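Glycosyl transferase (Staphylococcus aureus, PDB 5TZJ) belongs to the family 2 glycosyl transferases and is held here in complex with uridine-diphosphate-N-acetylglucosamine. Local coordinates at residues I228-L233 / I245-F249. Sequence-based numbering, arbitrary orientation.
Sequences IAVEIL and ILAEF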
loop_
_atom_site.group_PDB
_atom_site.type_symbol
_atom_site.label_atom_id
_atom_site.label_comp_id
_atom_site.label_asym_id
_atom_site.label_seq_id
_atom_site.Cartn_x
_atom_site.Cartn_y
_atom_site.Cartn_z
ATOM N N ILE A 228 -6.007 10.054 -0.291
ATOM C CA ILE A 228 -4.551 10.149 -0.182
ATOM C C ILE A 228 -4.065 11.512 -0.628
ATOM O O ILE A 228 -3.215 12.118 0.021
ATOM C CB ILE A 228 -3.862 9.017 -0.969
ATOM C CG1 ILE A 228 -4.021 7.695 -0.210
ATOM C CG2 ILE A 228 -2.328 9.228 -1.045
ATOM C CD1 ILE A 228 -3.688 6.489 -1.123
ATOM N N ALA A 229 -4.603 12.021 -1.739
ATOM C CA ALA A 229 -4.199 13.338 -2.201
ATOM C C ALA A 229 -4.598 14.398 -1.177
ATOM O O ALA A 229 -3.821 15.306 -0.892
ATOM C CB ALA A 229 -4.837 13.630 -3.590
ATOM N N VAL A 230 -5.803 14.281 -0.592
ATOM C CA VAL A 230 -6.201 15.224 0.455
ATOM C C VAL A 230 -5.263 15.119 1.656
ATOM O O VAL A 230 -4.784 16.129 2.190
ATOM C CB VAL A 230 -7.670 14.966 0.848
ATOM C CG1 VAL A 230 -8.038 15.766 2.110
ATOM C CG2 VAL A 230 -8.553 15.344 -0.357
ATOM N N GLU A 231 -4.957 13.889 2.067
ATOM C CA GLU A 231 -4.088 13.676 3.219
ATOM C C GLU A 231 -2.735 14.356 3.025
ATOM O O GLU A 231 -2.264 15.076 3.918
ATOM C CB GLU A 231 -3.907 12.174 3.469
ATOM C CG GLU A 231 -3.347 11.887 4.811
ATOM C CD GLU A 231 -4.381 12.189 5.931
ATOM O OE1 GLU A 231 -3.969 12.668 6.973
ATOM O OE2 GLU A 231 -5.612 11.965 5.751
ATOM N N ILE A 232 -2.098 14.135 1.870
ATOM C CA ILE A 232 -0.773 14.724 1.628
ATOM C C ILE A 232 -0.850 16.244 1.685
ATOM O O ILE A 232 -0.054 16.903 2.358
ATOM C CB ILE A 232 -0.205 14.248 0.279
ATOM C CG1 ILE A 232 0.167 12.744 0.324
ATOM C CG2 ILE A 232 1.006 15.142 -0.190
ATOM C CD1 ILE A 232 0.226 12.065 -1.063
ATOM N N LEU A 233 -1.809 16.816 0.974
ATOM C CA LEU A 233 -1.887 18.268 0.867
ATOM C C LEU A 233 -2.268 18.909 2.192
ATOM O O LEU A 233 -2.003 20.103 2.404
ATOM C CB LEU A 233 -2.864 18.628 -0.262
ATOM C CG LEU A 233 -2.208 18.370 -1.621
ATOM C CD1 LEU A 233 -3.220 18.518 -2.724
ATOM C CD2 LEU A 233 -1.117 19.395 -1.839
ATOM N N ILE A 245 5.770 15.288 -2.654
ATOM C CA ILE A 245 5.270 13.961 -2.246
ATOM C C ILE A 245 4.054 13.538 -3.084
ATOM O O ILE A 245 3.955 12.392 -3.552
ATOM C CB ILE A 245 4.974 13.953 -0.740
ATOM C CG1 ILE A 245 6.298 14.055 0.029
ATOM C CG2 ILE A 245 4.113 12.701 -0.295
ATOM C CD1 ILE A 245 6.066 14.627 1.437
ATOM N N LEU A 246 3.094 14.430 -3.263
ATOM C CA LEU A 246 1.961 14.099 -4.139
ATOM C C LEU A 246 2.423 13.700 -5.539
ATOM O O LEU A 246 1.956 12.691 -6.085
ATOM C CB LEU A 246 1.019 15.274 -4.217
ATOM C CG LEU A 246 -0.347 15.085 -4.865
ATOM C CD1 LEU A 246 -1.089 13.783 -4.389
ATOM C CD2 LEU A 246 -1.232 16.314 -4.489
ATOM N N ALA A 247 3.378 14.456 -6.131
ATOM C CA ALA A 247 3.888 14.073 -7.440
ATOM C C ALA A 247 4.479 12.673 -7.423
ATOM O O ALA A 247 4.215 11.879 -8.328
ATOM C CB ALA A 247 4.944 15.096 -7.942
ATOM N N GLU A 248 5.276 12.338 -6.396
ATOM C CA GLU A 248 5.850 10.992 -6.332
ATOM C C GLU A 248 4.757 9.939 -6.210
ATOM O O GLU A 248 4.884 8.832 -6.773
ATOM C CB GLU A 248 6.809 10.820 -5.144
ATOM C CG GLU A 248 8.173 11.443 -5.353
ATOM C CD GLU A 248 8.813 11.109 -6.715
ATOM O OE1 GLU A 248 8.814 9.906 -7.151
ATOM O OE2 GLU A 248 9.313 12.078 -7.336
ATOM N N PHE A 249 3.738 10.228 -5.396
ATOM C CA PHE A 249 2.621 9.299 -5.292
ATOM C C PHE A 249 1.951 9.126 -6.651
ATOM O O PHE A 249 1.552 8.015 -7.020
ATOM C CB PHE A 249 1.580 9.764 -4.250
ATOM C CG PHE A 249 0.414 8.798 -4.148
ATOM C CD1 PHE A 249 0.587 7.556 -3.549
ATOM C CD2 PHE A 249 -0.773 9.058 -4.810
ATOM C CE1 PHE A 249 -0.466 6.610 -3.512
ATOM C CE2 PHE A 249 -1.826 8.124 -4.759
ATOM C CZ PHE A 249 -1.659 6.910 -4.117
#
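The phenyl ring of F249 lies against I228, whose CG2 methyl sits over the centre of one ring face, 3.8 Å from the centroid and only 7° off the normal, a well-centred CH-pi contact. The second branch of the same isoleucine reaches the far end of the ring, with I228 CD1 3.6 Å from F249 CZ, while I232 CD1 comes to the ring obliquely. With CG anti to the backbone N (chi1 180°), F249 extends toward helix 218-233, and its long direction crosses I228 at about a right angle. One turn on from I228, I232 fits between I245 and L246: its CG2 meets I245 CG2 at 4.0 Å and also approaches the backbone N of L246, and its CD1 touches the CD1 methyl of L246. L246 divides its two methyls between A229 and L233, one turn apart on the facing helix. L246 CD1 rests 3.8 Å from A229 CB, where the small alanine lets the helix surface itself be reached, and L246 CD2 presses on L233 CD1 at 3.5 Å, a tight methyl-methyl contact. No hydrogen bond bridges the segments, so the interface is held by apolar packing alone. The segment axes run nearly antiparallel (156°) and approach to 10.1 Å; the contact pairs the consecutive helices 218-233 and 239-256 as a helical hairpin within the TarS linker domain. Beyond the pair, I228 also touches Q179 and L180 of helix 177-188, and I245 and F249 reach L143 and I148 in loops, so the buried contact adjoins helix 177-188 and nearby loops.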